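Local coordinates for protein Non-sulfated chondroitin lyase E66 (Autographa californica nucleopolyhedrovirus, PDB 3VSN) that cleaves non-sulfated chondroitin as a lyase of the occlusion-derived virus envelope and is essential for oral infection of the insect host, at residues V75-I86 with H139-N150; N61-W72 with N111-K119. All blocks are in the same frame, centred on the assembly; numbering follows the deposited sequence.

Contact 1. Residues V75-I86 with H139-N150; sequences VPDFGTVCHTLI and HFTITMPEVFMN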
loop_
_atom_site.group_PDB
_atom_site.type_symbol
_atom_site.label_atom_id
_atom_site.label_comp_id
_atom_site.label_asym_id
_atom_site.label_seq_id
_atom_site.Cartn_x
_atom_site.Cartn_y
_atom_site.Cartn_z
ATOM N N VAL A 75 6.910 23.038 20.047
ATOM C CA VAL A 75 6.007 21.888 20.168
ATOM C C VAL A 75 6.472 20.654 19.365
ATOM O O VAL A 75 6.274 19.527 19.824
ATOM C CB VAL A 75 4.531 22.262 19.864
ATOM C CG1 VAL A 75 3.604 21.086 20.137
ATOM C CG2 VAL A 75 4.096 23.449 20.711
ATOM N N PRO A 76 7.088 20.854 18.172
ATOM C CA PRO A 76 7.704 19.699 17.509
ATOM C C PRO A 76 8.776 19.024 18.367
ATOM O O PRO A 76 8.869 17.795 18.369
ATOM C CB PRO A 76 8.329 20.312 16.252
ATOM C CG PRO A 76 7.443 21.463 15.941
ATOM C CD PRO A 76 7.069 22.034 17.282
ATOM N N ASP A 77 9.565 19.820 19.091
ATOM C CA ASP A 77 10.568 19.284 20.012
ATOM C C ASP A 77 9.934 18.513 21.178
ATOM O O ASP A 77 10.498 17.522 21.641
ATOM C CB ASP A 77 11.488 20.393 20.540
ATOM C CG ASP A 77 12.578 20.789 19.542
ATOM O OD1 ASP A 77 12.631 20.229 18.424
ATOM O OD2 ASP A 77 13.394 21.670 19.887
ATOM N N PHE A 78 8.772 18.972 21.646
ATOM C CA PHE A 78 8.018 18.259 22.682
ATOM C C PHE A 78 7.548 16.896 22.167
ATOM O O PHE A 78 7.615 15.897 22.887
ATOM C CB PHE A 78 6.833 19.095 23.187
ATOM C CG PHE A 78 6.006 18.406 24.243
ATOM C CD1 PHE A 78 6.518 18.192 25.523
ATOM C CD2 PHE A 78 4.716 17.975 23.962
ATOM C CE1 PHE A 78 5.757 17.555 26.493
ATOM C CE2 PHE A 78 3.951 17.340 24.929
ATOM C CZ PHE A 78 4.472 17.129 26.196
ATOM N N GLY A 79 7.084 16.868 20.918
ATOM C CA GLY A 79 6.762 15.618 20.230
ATOM C C GLY A 79 7.940 14.661 20.196
ATOM O O GLY A 79 7.782 13.460 20.425
ATOM N N THR A 80 9.126 15.202 19.928
ATOM C CA THR A 80 10.350 14.409 19.908
ATOM C C THR A 80 10.699 13.856 21.294
ATOM O O THR A 80 11.082 12.691 21.409
ATOM C CB THR A 80 11.530 15.197 19.307
ATOM O OG1 THR A 80 11.165 15.658 18.001
ATOM C CG2 THR A 80 12.772 14.319 19.189
ATOM N N VAL A 81 10.552 14.683 22.333
ATOM C CA VAL A 81 10.724 14.229 23.720
ATOM C C VAL A 81 9.773 13.065 24.015
ATOM O O VAL A 81 10.192 12.025 24.525
ATOM C CB VAL A 81 10.488 15.366 24.743
ATOM C CG1 VAL A 81 10.396 14.815 26.161
ATOM C CG2 VAL A 81 11.595 16.406 24.657
ATOM N N CYS A 82 8.499 13.257 23.679
ATOM C CA CYS A 82 7.471 12.234 23.863
ATOM C C CYS A 82 7.815 10.908 23.172
ATOM O O CYS A 82 7.800 9.852 23.812
ATOM C CB CYS A 82 6.113 12.761 23.398
ATOM S SG CYS A 82 5.368 13.963 24.525
ATOM N N HIS A 83 8.139 10.966 21.878
ATOM C CA HIS A 83 8.510 9.760 21.123
ATOM C C HIS A 83 9.752 9.094 21.644
ATOM O O HIS A 83 9.825 7.869 21.700
ATOM C CB HIS A 83 8.673 10.067 19.636
ATOM C CG HIS A 83 7.370 10.302 18.912
ATOM N ND1 HIS A 83 6.353 9.420 18.945
ATOM C CD2 HIS A 83 6.954 11.354 18.099
ATOM C CE1 HIS A 83 5.334 9.885 18.202
ATOM N NE2 HIS A 83 5.704 11.071 17.686
ATOM N N THR A 84 10.741 9.896 22.030
ATOM C CA THR A 84 12.004 9.375 22.544
ATOM C C THR A 84 11.817 8.651 23.885
ATOM O O THR A 84 12.428 7.602 24.112
ATOM C CB THR A 84 13.068 10.491 22.631
ATOM O OG1 THR A 84 13.176 11.135 21.354
ATOM C CG2 THR A 84 14.425 9.932 23.013
ATOM N N LEU A 85 10.964 9.198 24.754
ATOM C CA LEU A 85 10.604 8.533 26.010
ATOM C C LEU A 85 9.936 7.178 25.772
ATOM O O LEU A 85 10.276 6.191 26.429
ATOM C CB LEU A 85 9.692 9.421 26.868
ATOM C CG LEU A 85 10.331 10.564 27.660
ATOM C CD1 LEU A 85 9.248 11.415 28.300
ATOM C CD2 LEU A 85 11.295 10.034 28.712
ATOM N N ILE A 86 8.987 7.140 24.837
ATOM C CA ILE A 86 8.325 5.887 24.464
ATOM C C ILE A 86 9.348 4.891 23.908
ATOM O O ILE A 86 9.337 3.717 24.280
ATOM C CB ILE A 86 7.154 6.115 23.478
ATOM C CG1 ILE A 86 6.026 6.897 24.168
ATOM C CG2 ILE A 86 6.629 4.784 22.936
ATOM C CD1 ILE A 86 5.018 7.514 23.218
ATOM N N HIS A 139 0.524 16.839 19.819
ATOM C CA HIS A 139 1.364 16.057 20.723
ATOM C C HIS A 139 0.893 16.032 22.152
ATOM O O HIS A 139 1.285 15.154 22.921
ATOM C CB HIS A 139 2.819 16.491 20.609
ATOM C CG HIS A 139 3.471 16.059 19.320
ATOM N ND1 HIS A 139 3.956 16.932 18.422
ATOM C CD2 HIS A 139 3.687 14.788 18.790
ATOM C CE1 HIS A 139 4.468 16.258 17.374
ATOM N NE2 HIS A 139 4.300 14.945 17.601
ATOM N N PHE A 140 0.024 16.972 22.513
ATOM C CA PHE A 140 -0.559 17.001 23.854
ATOM C C PHE A 140 -1.712 16.008 24.000
ATOM O O PHE A 140 -1.872 15.384 25.051
ATOM C CB PHE A 140 -1.010 18.422 24.218
ATOM C CG PHE A 140 0.103 19.431 24.188
ATOM C CD1 PHE A 140 1.019 19.507 25.233
ATOM C CD2 PHE A 140 0.248 20.295 23.107
ATOM C CE1 PHE A 140 2.057 20.431 25.203
ATOM C CE2 PHE A 140 1.278 21.222 23.072
ATOM C CZ PHE A 140 2.185 21.290 24.120
ATOM N N THR A 141 -2.500 15.862 22.937
ATOM C CA THR A 141 -3.677 14.994 22.926
ATOM C C THR A 141 -3.349 13.560 22.491
ATOM O O THR A 141 -3.910 12.592 23.022
ATOM C CB THR A 141 -4.761 15.582 21.994
ATOM O OG1 THR A 141 -5.240 16.814 22.541
ATOM C CG2 THR A 141 -5.925 14.630 21.821
ATOM N N ILE A 142 -2.442 13.433 21.525
ATOM C CA ILE A 142 -2.160 12.144 20.889
ATOM C C ILE A 142 -0.944 11.463 21.511
ATOM O O ILE A 142 -1.069 10.393 22.106
ATOM C CB ILE A 142 -1.995 12.285 19.351
ATOM C CG1 ILE A 142 -3.241 12.930 18.717
ATOM C CG2 ILE A 142 -1.679 10.941 18.695
ATOM C CD1 ILE A 142 -4.554 12.216 18.994
ATOM N N THR A 143 0.220 12.095 21.389
ATOM C CA THR A 143 1.481 11.468 21.781
ATOM C C THR A 143 1.702 11.427 23.296
ATOM O O THR A 143 2.133 10.406 23.835
ATOM C CB THR A 143 2.679 12.143 21.089
ATOM O OG1 THR A 143 2.332 12.444 19.731
ATOM C CG2 THR A 143 3.892 11.224 21.096
ATOM N N MET A 144 1.400 12.525 23.979
ATOM C CA MET A 144 1.651 12.613 25.421
ATOM C C MET A 144 0.917 11.559 26.271
ATOM O O MET A 144 1.540 10.946 27.134
ATOM C CB MET A 144 1.382 14.025 25.947
ATOM C CG MET A 144 1.865 14.255 27.372
ATOM S SD MET A 144 1.361 15.870 27.987
ATOM C CE MET A 144 -0.396 15.612 28.245
ATOM N N PRO A 145 -0.395 11.337 26.035
ATOM C CA PRO A 145 -1.058 10.287 26.815
ATOM C C PRO A 145 -0.429 8.901 26.629
ATOM O O PRO A 145 -0.430 8.097 27.561
ATOM C CB PRO A 145 -2.493 10.318 26.290
ATOM C CG PRO A 145 -2.681 11.732 25.853
ATOM C CD PRO A 145 -1.367 12.081 25.210
ATOM N N GLU A 146 0.119 8.644 25.441
ATOM C CA GLU A 146 0.867 7.410 25.177
ATOM C C GLU A 146 2.144 7.314 26.017
ATOM O O GLU A 146 2.549 6.216 26.405
ATOM C CB GLU A 146 1.171 7.261 23.679
ATOM C CG GLU A 146 -0.070 6.957 22.846
ATOM C CD GLU A 146 0.143 7.066 21.340
ATOM O OE1 GLU A 146 1.175 7.614 20.890
ATOM O OE2 GLU A 146 -0.745 6.603 20.595
ATOM N N VAL A 147 2.767 8.459 26.304
ATOM C CA VAL A 147 3.948 8.508 27.178
ATOM C C VAL A 147 3.588 8.045 28.591
ATOM O O VAL A 147 4.262 7.180 29.156
ATOM C CB VAL A 147 4.580 9.918 27.224
ATOM C CG1 VAL A 147 5.723 9.973 28.229
ATOM C CG2 VAL A 147 5.079 10.321 25.846
ATOM N N PHE A 148 2.516 8.615 29.143
ATOM C CA PHE A 148 2.013 8.228 30.460
ATOM C C PHE A 148 1.774 6.724 30.530
ATOM O O PHE A 148 2.223 6.059 31.468
ATOM C CB PHE A 148 0.720 8.981 30.791
ATOM C CG PHE A 148 0.939 10.384 31.290
ATOM C CD1 PHE A 148 1.021 10.643 32.658
ATOM C CD2 PHE A 148 1.051 11.449 30.401
ATOM C CE1 PHE A 148 1.218 11.933 33.125
ATOM C CE2 PHE A 148 1.249 12.743 30.863
ATOM C CZ PHE A 148 1.329 12.986 32.229
ATOM N N MET A 149 1.084 6.196 29.519
ATOM C CA MET A 149 0.750 4.781 29.467
ATOM C C MET A 149 1.991 3.885 29.386
ATOM O O MET A 149 2.128 2.945 30.169
ATOM C CB MET A 149 -0.199 4.501 28.298
ATOM C CG MET A 149 -0.639 3.050 28.204
ATOM S SD MET A 149 -1.805 2.796 26.862
ATOM C CE MET A 149 -2.219 1.078 27.117
ATOM N N ASN A 150 2.891 4.184 28.448
ATOM C CA ASN A 150 4.101 3.382 28.255
ATOM C C ASN A 150 5.010 3.358 29.488
ATOM O O ASN A 150 5.468 2.290 29.900
ATOM C CB ASN A 150 4.882 3.840 27.019
ATOM C CG ASN A 150 4.279 3.329 25.721
ATOM O OD1 ASN A 150 3.316 3.893 25.200
ATOM N ND2 ASN A 150 4.849 2.254 25.188
#

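Contact 2. Residues N61-W72 with N111-K119; sequences NDNTVFDNLSPW and NGLRIICSK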
loop_
_atom_site.group_PDB
_atom_site.type_symbol
_atom_site.label_atom_id
_atom_site.label_comp_id
_atom_site.label_asym_id
_atom_site.label_seq_id
_atom_site.Cartn_x
_atom_site.Cartn_y
_atom_site.Cartn_z
ATOM N N ASN A 61 18.764 15.104 30.041
ATOM C CA ASN A 61 18.962 16.480 30.475
ATOM C C ASN A 61 17.876 16.846 31.495
ATOM O O ASN A 61 16.688 16.696 31.211
ATOM C CB ASN A 61 18.910 17.396 29.242
ATOM C CG ASN A 61 19.071 18.863 29.578
ATOM O OD1 ASN A 61 18.221 19.461 30.232
ATOM N ND2 ASN A 61 20.151 19.463 29.095
ATOM N N ASP A 62 18.281 17.312 32.679
ATOM C CA ASP A 62 17.325 17.603 33.763
ATOM C C ASP A 62 16.372 18.772 33.497
ATOM O O ASP A 62 15.387 18.947 34.220
ATOM C CB ASP A 62 18.038 17.800 35.112
ATOM C CG ASP A 62 17.828 16.628 36.075
ATOM O OD1 ASP A 62 17.113 15.664 35.724
ATOM O OD2 ASP A 62 18.373 16.679 37.199
ATOM N N ASN A 63 16.662 19.561 32.466
ATOM C CA ASN A 63 15.817 20.697 32.104
ATOM C C ASN A 63 14.840 20.383 30.971
ATOM O O ASN A 63 13.643 20.667 31.076
ATOM C CB ASN A 63 16.677 21.914 31.737
ATOM C CG ASN A 63 17.489 22.436 32.909
ATOM O OD1 ASN A 63 18.713 22.538 32.830
ATOM N ND2 ASN A 63 16.813 22.768 34.003
ATOM N N THR A 64 15.356 19.790 29.896
ATOM C CA THR A 64 14.580 19.582 28.672
ATOM C C THR A 64 14.299 18.100 28.388
ATOM O O THR A 64 13.919 17.738 27.271
ATOM C CB THR A 64 15.285 20.220 27.453
ATOM O OG1 THR A 64 16.599 19.668 27.313
ATOM C CG2 THR A 64 15.382 21.736 27.610
ATOM N N VAL A 65 14.473 17.262 29.411
ATOM C CA VAL A 65 14.373 15.789 29.316
ATOM C C VAL A 65 15.535 15.186 28.514
ATOM O O VAL A 65 16.221 14.285 29.001
ATOM C CB VAL A 65 13.003 15.284 28.790
ATOM C CG1 VAL A 65 12.899 13.773 28.946
ATOM C CG2 VAL A 65 11.853 15.956 29.528
ATOM N N PHE A 66 15.749 15.686 27.298
ATOM C CA PHE A 66 16.866 15.252 26.459
ATOM C C PHE A 66 17.676 16.433 25.922
ATOM O O PHE A 66 17.145 17.535 25.759
ATOM C CB PHE A 66 16.366 14.407 25.282
ATOM C CG PHE A 66 15.592 13.181 25.684
ATOM C CD1 PHE A 66 16.241 12.061 26.196
ATOM C CD2 PHE A 66 14.211 13.137 25.519
ATOM C CE1 PHE A 66 15.525 10.928 26.554
ATOM C CE2 PHE A 66 13.490 12.006 25.878
ATOM C CZ PHE A 66 14.147 10.902 26.400
ATOM N N ASP A 67 18.955 16.188 25.635
ATOM C CA ASP A 67 19.858 17.207 25.083
ATOM C C ASP A 67 19.458 17.658 23.680
ATOM O O ASP A 67 18.870 16.886 22.916
ATOM C CB ASP A 67 21.304 16.693 25.054
ATOM C CG ASP A 67 21.991 16.779 26.409
ATOM O OD1 ASP A 67 21.468 17.471 27.308
ATOM O OD2 ASP A 67 23.062 16.154 26.573
ATOM N N ASN A 68 19.793 18.909 23.360
ATOM C CA ASN A 68 19.581 19.499 22.029
ATOM C C ASN A 68 18.119 19.556 21.566
ATOM O O ASN A 68 17.822 19.404 20.379
ATOM C CB ASN A 68 20.479 18.825 20.980
ATOM C CG ASN A 68 21.955 19.039 21.258
ATOM O OD1 ASN A 68 22.417 20.174 21.379
ATOM N ND2 ASN A 68 22.703 17.945 21.364
ATOM N N LEU A 69 17.219 19.776 22.521
ATOM C CA LEU A 69 15.804 19.979 22.229
ATOM C C LEU A 69 15.266 21.147 23.047
ATOM O O LEU A 69 15.749 21.416 24.149
ATOM C CB LEU A 69 14.992 18.710 22.524
ATOM C CG LEU A 69 15.169 17.481 21.623
ATOM C CD1 LEU A 69 14.448 16.284 22.230
ATOM C CD2 LEU A 69 14.667 17.742 20.205
ATOM N N SER A 70 14.267 21.836 22.503
ATOM C CA SER A 70 13.607 22.932 23.209
ATOM C C SER A 70 12.103 22.673 23.339
ATOM O O SER A 70 11.296 23.399 22.750
ATOM C CB SER A 70 13.873 24.264 22.498
ATOM O OG SER A 70 15.262 24.512 22.396
ATOM N N PRO A 71 11.717 21.648 24.126
ATOM C CA PRO A 71 10.327 21.177 24.161
ATOM C C PRO A 71 9.315 22.155 24.761
ATOM O O PRO A 71 8.120 22.037 24.484
ATOM C CB PRO A 71 10.409 19.918 25.031
ATOM C CG PRO A 71 11.573 20.156 25.925
ATOM C CD PRO A 71 12.563 20.916 25.092
ATOM N N TRP A 72 9.781 23.104 25.571
ATOM C CA TRP A 72 8.878 24.005 26.297
ATOM C C TRP A 72 8.491 25.224 25.502
ATOM O O TRP A 72 7.553 25.938 25.865
ATOM C CB TRP A 72 9.461 24.390 27.659
ATOM C CG TRP A 72 10.118 23.236 28.392
ATOM C CD1 TRP A 72 11.369 23.221 29.002
ATOM C CD2 TRP A 72 9.584 21.873 28.593
ATOM N NE1 TRP A 72 11.631 21.993 29.557
ATOM C CE2 TRP A 72 10.607 21.141 29.347
ATOM C CE3 TRP A 72 8.407 21.218 28.240
ATOM C CZ2 TRP A 72 10.439 19.815 29.716
ATOM C CZ3 TRP A 72 8.249 19.880 28.620
ATOM C CH2 TRP A 72 9.240 19.197 29.343
ATOM N N ASN A 111 11.657 10.239 36.011
ATOM C CA ASN A 111 12.119 11.627 36.066
ATOM C C ASN A 111 11.611 12.435 34.871
ATOM O O ASN A 111 11.176 13.577 35.027
ATOM C CB ASN A 111 13.650 11.688 36.143
ATOM C CG ASN A 111 14.179 13.102 36.321
ATOM O OD1 ASN A 111 13.715 13.851 37.186
ATOM N ND2 ASN A 111 15.164 13.472 35.505
ATOM N N GLY A 112 11.663 11.827 33.685
ATOM C CA GLY A 112 11.126 12.437 32.470
ATOM C C GLY A 112 9.645 12.747 32.577
ATOM O O GLY A 112 9.196 13.812 32.143
ATOM N N LEU A 113 8.889 11.820 33.162
ATOM C CA LEU A 113 7.450 12.006 33.365
ATOM C C LEU A 113 7.168 13.129 34.366
ATOM O O LEU A 113 6.283 13.956 34.137
ATOM C CB LEU A 113 6.782 10.698 33.811
ATOM C CG LEU A 113 5.249 10.640 33.806
ATOM C CD1 LEU A 113 4.685 10.914 32.416
ATOM C CD2 LEU A 113 4.769 9.291 34.322
ATOM N N ARG A 114 7.928 13.152 35.464
ATOM C CA ARG A 114 7.851 14.227 36.459
ATOM C C ARG A 114 8.097 15.596 35.834
ATOM O O ARG A 114 7.375 16.552 36.132
ATOM C CB ARG A 114 8.867 14.006 37.584
ATOM C CG ARG A 114 8.532 12.874 38.537
ATOM C CD ARG A 114 9.697 12.627 39.483
ATOM N NE ARG A 114 9.501 11.424 40.287
ATOM C CZ ARG A 114 10.484 10.726 40.846
ATOM N NH1 ARG A 114 11.747 11.102 40.686
ATOM N NH2 ARG A 114 10.205 9.645 41.562
ATOM N N ILE A 115 9.114 15.684 34.975
ATOM C CA ILE A 115 9.457 16.940 34.299
ATOM C C ILE A 115 8.291 17.438 33.436
ATOM O O ILE A 115 7.927 18.615 33.502
ATOM C CB ILE A 115 10.767 16.828 33.478
ATOM C CG1 ILE A 115 11.971 16.628 34.408
ATOM C CG2 ILE A 115 10.985 18.074 32.632
ATOM C CD1 ILE A 115 13.220 16.112 33.718
ATOM N N ILE A 116 7.694 16.538 32.656
ATOM C CA ILE A 116 6.529 16.880 31.829
ATOM C C ILE A 116 5.343 17.356 32.676
ATOM O O ILE A 116 4.711 18.366 32.355
ATOM C CB ILE A 116 6.105 15.702 30.915
ATOM C CG1 ILE A 116 7.193 15.419 29.875
ATOM C CG2 ILE A 116 4.784 16.005 30.214
ATOM C CD1 ILE A 116 7.015 14.111 29.132
ATOM N N CYS A 117 5.056 16.635 33.759
ATOM C CA CYS A 117 3.950 16.981 34.655
ATOM C C CYS A 117 4.103 18.367 35.282
ATOM O O CYS A 117 3.115 19.074 35.474
ATOM C CB CYS A 117 3.774 15.915 35.736
ATOM S SG CYS A 117 3.089 14.371 35.094
ATOM N N SER A 118 5.344 18.754 35.575
ATOM C CA SER A 118 5.631 20.068 36.152
ATOM C C SER A 118 5.450 21.212 35.148
ATOM O O SER A 118 5.367 22.375 35.545
ATOM C CB SER A 118 7.043 20.103 36.747
ATOM O OG SER A 118 8.027 20.233 35.734
ATOM N N LYS A 119 5.393 20.885 33.857
ATOM C CA LYS A 119 5.221 21.898 32.812
ATOM C C LYS A 119 3.764 22.081 32.387
ATOM O O LYS A 119 3.411 23.112 31.812
ATOM C CB LYS A 119 6.082 21.578 31.583
ATOM C CG LYS A 119 7.583 21.538 31.832
ATOM C CD LYS A 119 8.148 22.895 32.226
ATOM C CE LYS A 119 9.633 22.789 32.529
ATOM N NZ LYS A 119 10.169 24.019 33.173
#

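Contact 1. Residues V75-I86 with H139-N150
The imidazole of His139 lies flat on the backbone of Gly79: Gly79 CA stands 3.4 Å from the ring centroid and only 8° off its normal, a CH-pi contact that the missing side chain makes possible. Here the two helices come nearest, with 5.4 Å between the CA atoms of Gly79 and His139, and the His139 ring enters a hole formed by Val75, Phe78, Gly79 and His83. A second CH-pi contact has Thr143 CG2 over one face of the His83 ring, 3.5 Å from His83 CE1; with that methyl anti to the backbone N of Thr143, it also reaches Cys82 CB.

Among the aromatic side chains, Phe78 and Phe140 have planes only 20° apart but are slid so far that they barely overlap, Phe78 CE2 meeting Phe140 CE1 at 3.6 Å. Met144 makes a Met-aromatic contact at the edge of Phe78, its SD 3.8 Å from Phe78 CZ.

Apolar side chains make up the contact in the C-terminal halves of both segments. Val147 divides its branches, CG2 against Cys82 CB (3.6 Å) and CG1 against Leu85 CD1, while Ile86 is a knob among Thr143, Glu146, Val147 and Asn150. The segment axes approach to 9.1 Å at 27°, their N-to-C directions roughly alike, and no hydrogen bond joins the two segments.

Both helices belong to the alpha/alpha toroid. Trp131 meets Phe78 and Phe140 edge-to-face, Glu146 forms salt bridges with Arg194 and Lys49, and helices 29-48 and 189-205 pack on 139-150 while strand 65-66 lies against 75-86.

Contact 2. Residues N61-W72 with N111-K119
Segment 61-72 brings its backbone closest to helix 103-119 at Val65 and Gly112, whose CA atoms are 5.6 Å apart, and stays farther off at Trp72 and Lys119. It begins with an Asx turn in the small hairpin of strands 60-61 and 65-66: Asn61 OD1 accepts from the backbone N of Asn63 and of Thr64, which approach from opposite faces of its carbonyl plane.

At one end, Asn111 ND2 donates to Asp62 OD1 over 2.9 Å with an N-H...O angle of 153°, meeting the oxygen nearly along its C-O axis although the amide and carboxylate planes are 63° apart. In the middle, Ile115 CG2 touches both Val65 CG2 and Trp72 CZ2, the latter at 3.4 Å.

The Trp72 indole is sandwiched between Pro71 CG on one face and Lys119 on the other. A bend at chi2 (-65°) lays the lysine chain across the rings, placing Lys119 CG 3.5 Å from the centroid of the six-membered ring of Trp72 in a CH-pi contact and Lys119 NZ 4.6 Å from that of its five-membered ring in a cation-pi contact. The indole is pinned at its edge as well, since Trp72 NE1 donates to Asn63 O, 2.8 Å away and in the ring plane.

The centres of contacts 1 and 2 are about 11 Å apart in the helical toroid, in the part of the chain related to the N-terminal alpha-helical domain of polysaccharide lyase family 8. Their segments alternate along the chain, in the order 61-72, 75-86, 111-119 and 139-150, so neither contact closes before the other begins. Helix 75-93 joins them directly: Asp77 OD2 lies 2.8 Å from Ser70 N, a probable hydrogen bond, and Thr84 CG2 packs 3.5 Å from Phe66 CZ. Helix 103-119 adds a further link as Ile116 touches Leu85 and Met144. Contact 2 lies away from the known catalytic residues, whereas Thr143 in contact 1 is about 9 Å, side chain to side chain, from the catalytic Asn191.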